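Local coordinates for putative metalloprotease II (Bacteroides fragilis, PDB 4ON1), which probably acts as an extracellular zinc-dependent endopeptidase related to fragilysin, held in this structure with its N-terminal domain still attached, at residues Glu68-Phe76 and Asn85-Ala93; Leu207-Ser215 and Lys247-Ala255. One frame throughout, in Å; residues are numbered along the deposited sequence.

Interaction 1 (Glu68-Phe76 and Asn85-Ala93); sequences ESNRPVYLF and NAILSQSYA
The antiparallel hairpin of strands 71-78 and 84-88 pairs Tyr74 with Leu88 and Phe76 with Ala86, both hydrogen-bonded pairs. Leu75 and Ile87 form the non-hydrogen-bonded pair between them. Tyr74 N reaches Leu88 O at 3.0 Å, and Leu88 N returns a bond to Tyr74 O. On the face of Leu75 and Ile87, Leu75 CD2 lies alongside Ile87 CG1, while Ile87 CG2 meets Val73 CG1 at 3.6 Å. Helix 217-230 covers this face through Gln225. On the other face the ring edge of Phe76 meets Leu88, with CE2 3.6 Å from Leu88 CB. Helix 28-35 packs on Ala86 and Leu88.

Beyond Val73 and Ser89 the backbones separate. Water 4 bridges Pro72 O and Leu88 O, and water 3 Pro72 O and Gln90 N. Glu68, at the end of strand 52-68, reaches Ser89 and Tyr92 with its carboxylate, its CG anti to the backbone N (chi1 174°). Tyr92 OH donates to the syn lone pair of Glu68 OE1 at 2.5 Å, with OE1 at the ring edge. Ser89 OG donates to Glu68 OE2 at 2.8 Å, and water 1 donates to the same oxygen. Two side-chain donors thus fix the carboxylate's rotation. Ser89 CB sits over the centre of one Tyr92 face. Ser89 OG accepts from Ser91 N, an ST turn. This is a beta hairpin of the fragilysin-type N-terminal domain, its open end bridged by waters and a carboxylate.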
ATOM      1  N   GLU A  68       6.134  -0.714 -12.111  1.00 13.20           N
ATOM      2  CA  GLU A  68       4.850  -0.138 -12.480  1.00 19.00           C
ATOM      3  C   GLU A  68       4.929   0.338 -13.934  1.00 17.53           C
ATOM      4  O   GLU A  68       5.764   1.187 -14.268  1.00 18.16           O
ATOM      5  CB  GLU A  68       4.515   1.021 -11.536  1.00 13.22           C
ATOM      6  CG  GLU A  68       3.274   1.828 -11.863  1.00 24.88           C
ATOM      7  CD  GLU A  68       3.232   3.128 -11.070  1.00 30.87           C
ATOM      8  OE1 GLU A  68       2.805   3.101  -9.891  1.00 23.38           O
ATOM      9  OE2 GLU A  68       3.655   4.177 -11.616  1.00 18.76           O
ATOM     10  N   SER A  69       4.095  -0.231 -14.799  1.00 17.63           N
ATOM     11  CA  SER A  69       4.173   0.047 -16.238  1.00 24.36           C
ATOM     12  C   SER A  69       5.589  -0.135 -16.766  1.00 24.18           C
ATOM     13  O   SER A  69       6.096   0.711 -17.509  1.00 27.81           O
ATOM     14  CB  SER A  69       3.699   1.470 -16.540  1.00 28.53           C
ATOM     15  OG  SER A  69       2.357   1.653 -16.124  1.00 37.00           O
ATOM     16  N   ASN A  70       6.222  -1.231 -16.354  1.00 22.27           N
ATOM     17  CA  ASN A  70       7.613  -1.530 -16.691  1.00 25.01           C
ATOM     18  C   ASN A  70       8.585  -0.415 -16.316  1.00 20.29           C
ATOM     19  O   ASN A  70       9.607  -0.235 -16.980  1.00 24.70           O
ATOM     20  CB  ASN A  70       7.745  -1.825 -18.184  1.00 36.91           C
ATOM     21  CG  ASN A  70       6.797  -2.909 -18.640  1.00 57.96           C
ATOM     22  OD1 ASN A  70       6.951  -4.078 -18.282  1.00 57.11           O
ATOM     23  ND2 ASN A  70       5.809  -2.527 -19.441  1.00 62.22           N
ATOM     24  N   ARG A  71       8.271   0.327 -15.257  1.00 15.19           N
ATOM     25  CA  ARG A  71       9.167   1.378 -14.778  1.00 20.07           C
ATOM     26  C   ARG A  71       9.324   1.274 -13.268  1.00 20.42           C
ATOM     27  O   ARG A  71       8.388   0.876 -12.576  1.00 15.28           O
ATOM     28  CB  ARG A  71       8.638   2.763 -15.137  1.00 16.53           C
ATOM     29  CG  ARG A  71       8.539   3.071 -16.631  1.00 21.35           C
ATOM     30  CD  ARG A  71       9.893   3.192 -17.297  1.00 31.94           C
ATOM     31  NE  ARG A  71       9.755   3.572 -18.703  1.00 42.21           N
ATOM     32  CZ  ARG A  71       9.734   2.714 -19.718  1.00 45.62           C
ATOM     33  NH1 ARG A  71       9.809   1.410 -19.488  1.00 37.78           N
ATOM     34  NH2 ARG A  71       9.611   3.162 -20.960  1.00 47.84           N
ATOM     35  N   PRO A  72      10.510   1.628 -12.752  1.00 18.29           N
ATOM     36  CA  PRO A  72      10.728   1.554 -11.303  1.00 12.07           C
ATOM     37  C   PRO A  72       9.951   2.630 -10.543  1.00 12.13           C
ATOM     38  O   PRO A  72       9.757   3.745 -11.044  1.00 13.87           O
ATOM     39  CB  PRO A  72      12.241   1.762 -11.158  1.00 19.06           C
ATOM     40  CG  PRO A  72      12.641   2.538 -12.386  1.00 32.38           C
ATOM     41  CD  PRO A  72      11.690   2.124 -13.487  1.00 18.81           C
ATOM     42  N   VAL A  73       9.490   2.277  -9.346  1.00 11.65           N
ATOM     43  CA  VAL A  73       8.909   3.237  -8.411  1.00 13.40           C
ATOM     44  C   VAL A  73       9.724   3.174  -7.122  1.00 18.16           C
ATOM     45  O   VAL A  73      10.129   2.098  -6.698  1.00 12.36           O
ATOM     46  CB  VAL A  73       7.421   2.939  -8.109  1.00 12.58           C
ATOM     47  CG1 VAL A  73       6.880   3.909  -7.060  1.00 10.16           C
ATOM     48  CG2 VAL A  73       6.582   2.990  -9.384  1.00  9.38           C
ATOM     49  N   TYR A  74      10.004   4.326  -6.527  1.00 13.60           N
ATOM     50  CA  TYR A  74      10.892   4.376  -5.376  1.00 14.01           C
ATOM     51  C   TYR A  74      10.147   4.788  -4.106  1.00 17.38           C
ATOM     52  O   TYR A  74       9.215   5.593  -4.143  1.00 16.26           O
ATOM     53  CB  TYR A  74      12.067   5.321  -5.658  1.00 12.91           C
ATOM     54  CG  TYR A  74      12.879   4.931  -6.880  1.00 26.98           C
ATOM     55  CD1 TYR A  74      13.735   3.833  -6.850  1.00 25.74           C
ATOM     56  CD2 TYR A  74      12.772   5.644  -8.070  1.00 22.49           C
ATOM     57  CE1 TYR A  74      14.475   3.467  -7.965  1.00 23.64           C
ATOM     58  CE2 TYR A  74      13.506   5.284  -9.194  1.00 23.43           C
ATOM     59  CZ  TYR A  74      14.354   4.199  -9.133  1.00 24.68           C
ATOM     60  OH  TYR A  74      15.086   3.847 -10.242  1.00 27.57           O
ATOM     61  N   LEU A  75      10.541   4.187  -2.990  1.00 11.12           N
ATOM     62  CA  LEU A  75       9.944   4.493  -1.700  1.00 16.53           C
ATOM     63  C   LEU A  75      10.948   5.246  -0.838  1.00 20.11           C
ATOM     64  O   LEU A  75      12.156   5.051  -0.964  1.00 17.36           O
ATOM     65  CB  LEU A  75       9.491   3.213  -0.989  1.00 19.94           C
ATOM     66  CG  LEU A  75       8.461   2.334  -1.700  1.00 18.41           C
ATOM     67  CD1 LEU A  75       8.047   1.153  -0.823  1.00 17.74           C
ATOM     68  CD2 LEU A  75       7.238   3.156  -2.066  1.00 19.51           C
ATOM     69  N   PHE A  76      10.438   6.105   0.037  1.00 11.12           N
ATOM     70  CA  PHE A  76      11.280   6.890   0.928  1.00 13.70           C
ATOM     71  C   PHE A  76      10.631   6.903   2.295  1.00 14.55           C
ATOM     72  O   PHE A  76       9.414   6.765   2.395  1.00 16.90           O
ATOM     73  CB  PHE A  76      11.454   8.322   0.416  1.00 11.79           C
ATOM     74  CG  PHE A  76      11.921   8.412  -1.008  1.00 19.19           C
ATOM     75  CD1 PHE A  76      13.264   8.627  -1.296  1.00 15.62           C
ATOM     76  CD2 PHE A  76      11.014   8.308  -2.058  1.00 15.25           C
ATOM     77  CE1 PHE A  76      13.703   8.724  -2.609  1.00 17.34           C
ATOM     78  CE2 PHE A  76      11.441   8.401  -3.374  1.00 14.11           C
ATOM     79  CZ  PHE A  76      12.789   8.608  -3.651  1.00 16.12           C
ATOM     80  N   ASN A  85       6.607   9.275   4.969  1.00 18.05           N
ATOM     81  CA  ASN A  85       6.877   8.409   3.829  1.00 15.53           C
ATOM     82  C   ASN A  85       6.671   9.191   2.550  1.00 24.42           C
ATOM     83  O   ASN A  85       5.903  10.152   2.530  1.00 17.92           O
ATOM     84  CB  ASN A  85       5.964   7.175   3.819  1.00 15.40           C
ATOM     85  CG  ASN A  85       6.312   6.174   4.907  1.00 28.39           C
ATOM     86  OD1 ASN A  85       5.543   5.968   5.849  1.00 35.84           O
ATOM     87  ND2 ASN A  85       7.480   5.553   4.786  1.00 34.79           N
ATOM     88  N   ALA A  86       7.339   8.766   1.479  1.00 11.65           N
ATOM     89  CA  ALA A  86       7.136   9.368   0.169  1.00 13.10           C
ATOM     90  C   ALA A  86       7.281   8.316  -0.904  1.00 17.59           C
ATOM     91  O   ALA A  86       7.888   7.266  -0.685  1.00 17.28           O
ATOM     92  CB  ALA A  86       8.123  10.518  -0.072  1.00 11.20           C
ATOM     93  N   ILE A  87       6.691   8.604  -2.058  1.00 16.60           N
ATOM     94  CA  ILE A  87       6.740   7.722  -3.215  1.00 16.08           C
ATOM     95  C   ILE A  87       7.115   8.520  -4.450  1.00 17.19           C
ATOM     96  O   ILE A  87       6.552   9.585  -4.675  1.00 12.12           O
ATOM     97  CB  ILE A  87       5.379   7.034  -3.430  1.00 12.52           C
ATOM     98  CG1 ILE A  87       4.978   6.266  -2.161  1.00 17.30           C
ATOM     99  CG2 ILE A  87       5.428   6.100  -4.625  1.00 12.74           C
ATOM    100  CD1 ILE A  87       3.574   5.708  -2.200  1.00 16.44           C
ATOM    101  N   LEU A  88       8.066   8.023  -5.243  1.00 11.90           N
ATOM    102  CA  LEU A  88       8.386   8.665  -6.514  1.00 17.61           C
ATOM    103  C   LEU A  88       8.147   7.724  -7.674  1.00 19.52           C
ATOM    104  O   LEU A  88       8.829   6.712  -7.817  1.00 16.34           O
ATOM    105  CB  LEU A  88       9.838   9.154  -6.559  1.00 12.02           C
ATOM    106  CG  LEU A  88      10.230   9.705  -7.941  1.00 19.96           C
ATOM    107  CD1 LEU A  88       9.340  10.878  -8.364  1.00 14.20           C
ATOM    108  CD2 LEU A  88      11.689  10.119  -7.971  1.00 16.48           C
ATOM    109  N   SER A  89       7.161   8.067  -8.494  1.00  9.39           N
ATOM    110  CA  SER A  89       6.923   7.372  -9.749  1.00 11.79           C
ATOM    111  C   SER A  89       7.199   8.337 -10.882  1.00 16.80           C
ATOM    112  O   SER A  89       7.258   9.544 -10.663  1.00 12.86           O
ATOM    113  CB  SER A  89       5.485   6.861  -9.819  1.00 11.63           C
ATOM    114  OG  SER A  89       5.096   6.582 -11.152  1.00 16.66           O
ATOM    115  N   GLN A  90       7.352   7.823 -12.093  1.00 14.46           N
ATOM    116  CA  GLN A  90       7.541   8.705 -13.234  1.00 23.57           C
ATOM    117  C   GLN A  90       6.253   9.459 -13.580  1.00 22.40           C
ATOM    118  O   GLN A  90       6.298  10.468 -14.278  1.00 17.70           O
ATOM    119  CB  GLN A  90       8.047   7.912 -14.445  1.00 18.82           C
ATOM    120  CG  GLN A  90       9.478   7.425 -14.260  1.00 25.94           C
ATOM    121  CD  GLN A  90       9.996   6.631 -15.437  1.00 36.04           C
ATOM    122  OE1 GLN A  90       9.403   6.635 -16.517  1.00 44.32           O
ATOM    123  NE2 GLN A  90      11.125   5.959 -15.240  1.00 27.54           N
ATOM    124  N   SER A  91       5.121   8.986 -13.062  1.00 12.62           N
ATOM    125  CA  SER A  91       3.807   9.564 -13.374  1.00 21.76           C
ATOM    126  C   SER A  91       3.181  10.352 -12.223  1.00 18.54           C
ATOM    127  O   SER A  91       2.219  11.103 -12.415  1.00 13.83           O
ATOM    128  CB  SER A  91       2.838   8.459 -13.788  1.00 23.25           C
ATOM    129  OG  SER A  91       3.359   7.722 -14.874  1.00 36.91           O
ATOM    130  N   TYR A  92       3.687  10.144 -11.015  1.00  9.49           N
ATOM    131  CA  TYR A  92       3.112  10.796  -9.851  1.00 13.34           C
ATOM    132  C   TYR A  92       4.105  10.731  -8.699  1.00 20.47           C
ATOM    133  O   TYR A  92       5.076   9.980  -8.749  1.00 12.88           O
ATOM    134  CB  TYR A  92       1.787  10.125  -9.457  1.00  8.91           C
ATOM    135  CG  TYR A  92       1.991   8.685  -9.059  1.00 13.28           C
ATOM    136  CD1 TYR A  92       2.338   8.349  -7.753  1.00 16.78           C
ATOM    137  CD2 TYR A  92       1.883   7.667  -9.997  1.00 14.60           C
ATOM    138  CE1 TYR A  92       2.549   7.045  -7.389  1.00 15.78           C
ATOM    139  CE2 TYR A  92       2.092   6.352  -9.643  1.00 12.09           C
ATOM    140  CZ  TYR A  92       2.428   6.053  -8.334  1.00 15.04           C
ATOM    141  OH  TYR A  92       2.652   4.757  -7.959  1.00 16.18           O
ATOM    142  N   ALA A  93       3.837  11.492  -7.648  1.00 10.09           N
ATOM    143  CA  ALA A  93       4.629  11.395  -6.432  1.00 13.11           C
ATOM    144  C   ALA A  93       3.728  11.693  -5.258  1.00 17.44           C
ATOM    145  O   ALA A  93       2.698  12.358  -5.414  1.00 15.91           O
ATOM    146  CB  ALA A  93       5.821  12.356  -6.460  1.00  9.45           C
TER
HETATM  147  O   HOH W   1       1.870   5.091 -13.289  1.00 42.45           O
HETATM  148  O   HOH W   2      10.559   6.191 -19.028  1.00 39.81           O
HETATM  149  O   HOH W   3       7.793   5.045 -12.609  1.00 14.25           O
HETATM  150  O   HOH W   4      10.258   6.554 -10.296  1.00 25.75           O

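Interaction 2 (Leu207-Ser215 and Lys247-Ala255); sequences LIKEKDGGS and KDSSHKGGA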
ATOM      1  N   LEU A 207       0.920  -8.014  -8.257  1.00  8.23           N
ATOM      2  CA  LEU A 207      -0.245  -7.207  -7.934  1.00 10.40           C
ATOM      3  C   LEU A 207      -1.043  -6.960  -9.204  1.00 13.30           C
ATOM      4  O   LEU A 207      -0.603  -6.248 -10.108  1.00 16.37           O
ATOM      5  CB  LEU A 207       0.180  -5.897  -7.275  1.00  7.26           C
ATOM      6  CG  LEU A 207       1.105  -6.078  -6.063  1.00 17.47           C
ATOM      7  CD1 LEU A 207       1.491  -4.744  -5.477  1.00 19.84           C
ATOM      8  CD2 LEU A 207       0.435  -6.915  -5.001  1.00 13.28           C
ATOM      9  N   ILE A 208      -2.214  -7.573  -9.278  1.00 12.65           N
ATOM     10  CA  ILE A 208      -2.967  -7.593 -10.520  1.00 11.40           C
ATOM     11  C   ILE A 208      -4.142  -6.632 -10.441  1.00 14.62           C
ATOM     12  O   ILE A 208      -5.031  -6.804  -9.611  1.00 15.22           O
ATOM     13  CB  ILE A 208      -3.485  -9.010 -10.837  1.00 11.11           C
ATOM     14  CG1 ILE A 208      -2.344 -10.037 -10.767  1.00  9.12           C
ATOM     15  CG2 ILE A 208      -4.147  -9.033 -12.211  1.00  9.81           C
ATOM     16  CD1 ILE A 208      -1.162  -9.730 -11.714  1.00 10.41           C
ATOM     17  N   LYS A 209      -4.139  -5.610 -11.292  1.00  8.79           N
ATOM     18  CA  LYS A 209      -5.234  -4.635 -11.300  1.00 13.15           C
ATOM     19  C   LYS A 209      -6.460  -5.207 -11.980  1.00 18.50           C
ATOM     20  O   LYS A 209      -6.403  -5.593 -13.146  1.00 18.22           O
ATOM     21  CB  LYS A 209      -4.812  -3.334 -11.996  1.00  9.58           C
ATOM     22  CG  LYS A 209      -3.664  -2.629 -11.283  1.00 22.48           C
ATOM     23  CD  LYS A 209      -3.062  -1.514 -12.126  1.00 24.26           C
ATOM     24  CE  LYS A 209      -4.028  -0.353 -12.274  1.00 34.84           C
ATOM     25  NZ  LYS A 209      -3.392   0.772 -13.011  1.00 39.07           N
ATOM     26  N   GLU A 210      -7.567  -5.265 -11.244  1.00 13.93           N
ATOM     27  CA  GLU A 210      -8.843  -5.704 -11.804  1.00 15.29           C
ATOM     28  C   GLU A 210      -9.244  -4.760 -12.935  1.00 12.80           C
ATOM     29  O   GLU A 210      -9.131  -3.540 -12.809  1.00 14.28           O
ATOM     30  CB  GLU A 210      -9.923  -5.750 -10.717  1.00 14.32           C
ATOM     31  CG  GLU A 210     -11.326  -6.118 -11.212  1.00 18.13           C
ATOM     32  CD  GLU A 210     -12.369  -6.103 -10.095  1.00 23.80           C
ATOM     33  OE1 GLU A 210     -12.102  -6.668  -9.008  1.00 28.68           O
ATOM     34  OE2 GLU A 210     -13.447  -5.508 -10.298  1.00 35.35           O
ATOM     35  N   LYS A 211      -9.636  -5.319 -14.072  1.00 14.33           N
ATOM     36  CA  LYS A 211     -10.083  -4.486 -15.184  1.00 13.06           C
ATOM     37  C   LYS A 211     -11.356  -3.730 -14.822  1.00 15.19           C
ATOM     38  O   LYS A 211     -12.320  -4.319 -14.329  1.00 18.15           O
ATOM     39  CB  LYS A 211     -10.302  -5.315 -16.446  1.00 13.83           C
ATOM     40  CG  LYS A 211     -10.617  -4.441 -17.666  1.00 20.47           C
ATOM     41  CD  LYS A 211     -10.811  -5.275 -18.912  1.00 39.67           C
ATOM     42  CE  LYS A 211     -11.056  -4.393 -20.131  1.00 44.60           C
ATOM     43  NZ  LYS A 211     -11.263  -5.209 -21.365  1.00 49.30           N
ATOM     44  N   ASP A 212     -11.334  -2.419 -15.056  1.00 13.57           N
ATOM     45  CA  ASP A 212     -12.399  -1.503 -14.651  1.00 17.66           C
ATOM     46  C   ASP A 212     -12.603  -1.509 -13.143  1.00 19.72           C
ATOM     47  O   ASP A 212     -13.645  -1.081 -12.657  1.00 18.07           O
ATOM     48  CB  ASP A 212     -13.720  -1.834 -15.358  1.00 32.43           C
ATOM     49  CG  ASP A 212     -13.589  -1.846 -16.873  1.00 45.71           C
ATOM     50  OD1 ASP A 212     -12.808  -1.032 -17.411  1.00 42.05           O
ATOM     51  OD2 ASP A 212     -14.273  -2.665 -17.524  1.00 42.80           O
ATOM     52  N   GLY A 213     -11.598  -1.973 -12.405  1.00 18.35           N
ATOM     53  CA  GLY A 213     -11.681  -2.022 -10.955  1.00 17.72           C
ATOM     54  C   GLY A 213     -11.465  -0.677 -10.289  1.00 21.04           C
ATOM     55  O   GLY A 213     -11.815  -0.497  -9.119  1.00 18.28           O
ATOM     56  N   GLY A 214     -10.864   0.262 -11.019  1.00 19.34           N
ATOM     57  CA  GLY A 214     -10.706   1.625 -10.531  1.00 17.07           C
ATOM     58  C   GLY A 214      -9.572   1.900  -9.546  1.00 18.62           C
ATOM     59  O   GLY A 214      -9.479   3.009  -9.017  1.00 15.71           O
ATOM     60  N   SER A 215      -8.712   0.914  -9.287  1.00 16.24           N
ATOM     61  CA  SER A 215      -7.557   1.135  -8.408  1.00 14.76           C
ATOM     62  C   SER A 215      -6.696   2.274  -8.942  1.00 22.77           C
ATOM     63  O   SER A 215      -6.279   2.243 -10.100  1.00 17.00           O
ATOM     64  CB  SER A 215      -6.716  -0.134  -8.282  1.00 16.97           C
ATOM     65  OG  SER A 215      -7.317  -1.050  -7.388  1.00 16.80           O
ATOM     66  N   LYS A 247       0.660  -5.274 -12.495  1.00 11.29           N
ATOM     67  CA  LYS A 247       0.237  -5.558 -13.870  1.00 17.23           C
ATOM     68  C   LYS A 247      -1.234  -5.277 -14.098  1.00 17.99           C
ATOM     69  O   LYS A 247      -2.055  -5.493 -13.207  1.00 18.18           O
ATOM     70  CB  LYS A 247       0.511  -7.022 -14.231  1.00 17.88           C
ATOM     71  CG  LYS A 247       1.939  -7.474 -14.038  1.00 21.14           C
ATOM     72  CD  LYS A 247       2.084  -8.957 -14.380  1.00 34.33           C
ATOM     73  CE  LYS A 247       1.858  -9.212 -15.863  1.00 34.79           C
ATOM     74  NZ  LYS A 247       2.797  -8.430 -16.719  1.00 41.58           N
ATOM     75  N   ASP A 248      -1.568  -4.791 -15.290  1.00 12.96           N
ATOM     76  CA  ASP A 248      -2.965  -4.745 -15.707  1.00 14.54           C
ATOM     77  C   ASP A 248      -3.439  -6.127 -16.136  1.00 15.63           C
ATOM     78  O   ASP A 248      -2.639  -6.980 -16.510  1.00 16.08           O
ATOM     79  CB  ASP A 248      -3.176  -3.744 -16.847  1.00 22.13           C
ATOM     80  CG  ASP A 248      -3.036  -2.302 -16.389  1.00 42.05           C
ATOM     81  OD1 ASP A 248      -3.909  -1.836 -15.624  1.00 51.77           O
ATOM     82  OD2 ASP A 248      -2.058  -1.638 -16.792  1.00 49.30           O
ATOM     83  N   SER A 249      -4.748  -6.338 -16.069  1.00 15.15           N
ATOM     84  CA  SER A 249      -5.358  -7.594 -16.474  1.00 18.22           C
ATOM     85  C   SER A 249      -6.594  -7.313 -17.304  1.00 22.06           C
ATOM     86  O   SER A 249      -6.993  -6.159 -17.469  1.00 18.73           O
ATOM     87  CB  SER A 249      -5.749  -8.440 -15.263  1.00 13.49           C
ATOM     88  OG  SER A 249      -6.971  -7.964 -14.740  1.00 12.46           O
ATOM     89  N   SER A 250      -7.206  -8.369 -17.824  1.00 11.71           N
ATOM     90  CA  SER A 250      -8.503  -8.227 -18.464  1.00 17.80           C
ATOM     91  C   SER A 250      -9.548  -8.944 -17.612  1.00 23.22           C
ATOM     92  O   SER A 250     -10.606  -9.337 -18.098  1.00 25.76           O
ATOM     93  CB  SER A 250      -8.473  -8.776 -19.895  1.00 21.02           C
ATOM     94  OG  SER A 250      -8.384 -10.187 -19.889  1.00 43.60           O
ATOM     95  N   HIS A 251      -9.242  -9.115 -16.328  1.00 18.47           N
ATOM     96  CA  HIS A 251     -10.157  -9.802 -15.422  1.00 17.46           C
ATOM     97  C   HIS A 251     -11.059  -8.809 -14.707  1.00 15.45           C
ATOM     98  O   HIS A 251     -10.578  -7.937 -13.978  1.00 15.74           O
ATOM     99  CB  HIS A 251      -9.387 -10.634 -14.398  1.00 17.39           C
ATOM    100  CG  HIS A 251     -10.259 -11.264 -13.357  1.00 19.95           C
ATOM    101  ND1 HIS A 251     -11.133 -12.293 -13.638  1.00 18.10           N
ATOM    102  CD2 HIS A 251     -10.379 -11.020 -12.029  1.00 12.60           C
ATOM    103  CE1 HIS A 251     -11.759 -12.652 -12.531  1.00 21.31           C
ATOM    104  NE2 HIS A 251     -11.319 -11.896 -11.538  1.00 22.64           N
ATOM    105  N   LYS A 252     -12.363  -8.932 -14.944  1.00 20.22           N
ATOM    106  CA  LYS A 252     -13.375  -8.083 -14.306  1.00 23.42           C
ATOM    107  C   LYS A 252     -14.105  -8.807 -13.180  1.00 24.29           C
ATOM    108  O   LYS A 252     -14.078 -10.036 -13.109  1.00 36.84           O
ATOM    109  CB  LYS A 252     -14.392  -7.610 -15.343  1.00 18.69           C
ATOM    110  CG  LYS A 252     -13.784  -6.916 -16.544  1.00 31.62           C
ATOM    111  CD  LYS A 252     -14.860  -6.614 -17.584  1.00 40.52           C
ATOM    112  CE  LYS A 252     -14.267  -6.090 -18.881  1.00 50.86           C
ATOM    113  NZ  LYS A 252     -15.305  -5.884 -19.933  1.00 62.74           N
ATOM    114  N   GLY A 253     -14.771  -8.043 -12.316  1.00 33.34           N
ATOM    115  CA  GLY A 253     -15.599  -8.604 -11.254  1.00 27.23           C
ATOM    116  C   GLY A 253     -16.818  -7.730 -10.994  1.00 31.43           C
ATOM    117  O   GLY A 253     -16.835  -6.564 -11.401  1.00 34.33           O
ATOM    118  N   GLY A 254     -17.860  -8.279 -10.368  1.00 39.95           N
ATOM    119  CA  GLY A 254     -19.013  -7.456 -10.033  1.00 32.42           C
ATOM    120  C   GLY A 254     -18.752  -6.713  -8.732  1.00 39.45           C
ATOM    121  O   GLY A 254     -17.936  -7.141  -7.907  1.00 35.70           O
ATOM    122  N   ALA A 255     -19.478  -5.623  -8.519  1.00 37.06           N
ATOM    123  CA  ALA A 255     -19.224  -4.761  -7.365  1.00 34.86           C
ATOM    124  C   ALA A 255     -19.571  -5.365  -6.002  1.00 36.88           C
ATOM    125  O   ALA A 255     -18.863  -5.137  -5.017  1.00 46.78           O
ATOM    126  CB  ALA A 255     -19.979  -3.448  -7.545  1.00 37.15           C
TER
HETATM  127  O   HOH W   5      -6.310  -3.834 -15.421  1.00 19.70           O
HETATM  128  O   HOH W   6      -1.730   0.745 -15.208  1.00 42.81           O
HETATM  129  O   HOH W   7     -14.301  -4.832 -12.457  1.00 21.12           O
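Lys211 runs alongside Lys252 and over the backbone of residues 249-251. With chi1 at -173° the chain leaves CB opposite the backbone N, and the rest of it is fully extended. CB lies 3.6 Å from Ser249 O and equally near His251 O. CG passes Lys252 CG at 4.2 Å. CD touches Lys252 CE at 3.6 Å and also nears Ser250 CA. CE stays beside Lys252 CE. At the tip, Lys211 NZ is 4.3 Å from Lys252 NZ, so two like charges lie close. Asp212 OD2 is near Lys252 CE, and its charge probably eases this repulsion. On the backbone, Lys211 N donates to His251 O.

The segments leave the ends of strands 201-209 and 240-248, which are parallel neighbours, as expected in the sheet of a metzincin-type catalytic domain. Lys247 N donates to Leu207 O, and Lys209 N donates to Lys247 O at 2.8 Å. Both bonds are nearly straight. Beyond them Ser249 OG takes over: it donates to Lys209 O at 2.9 Å and accepts from His251 N, which makes an ST turn. Ser249 CB packs tightly on Ile208 CG2, and helix 259-271 meets Ile208 through Phe266.

Lys209 and Asp248 point the same way. Their salt bridge is long, with Lys209 NZ 3.7 Å from Asp248 OD1, and water 6 links NZ to Asp248 OD2. Glu210 lays its CG against His251 O. Its OE1 forms a salt bridge with Arg288, whose guanidinium also binds Gly254 O.

How the interactions relate
From the N terminus, interaction 1 comes first. It closes a short loop of eight residues between 68-76 and 85-93, inside the fragilysin-type N-terminal domain. Interaction 2 opens later and closes a longer loop between 207-215 and 247-255. The 31 residues in between are mostly helix. The two loops follow in series and neither encloses nor crosses the other. The centres of interaction 1 and interaction 2 are about 20 Å apart. The nearest atoms of interaction 1 and interaction 2 are about 6 Å apart, without touching. Strand 52-68 pairs with strand 71-78 and with strand 240-248, so it connects the two regions. Helix 217-230, within the second loop, packs against residues of both contacts.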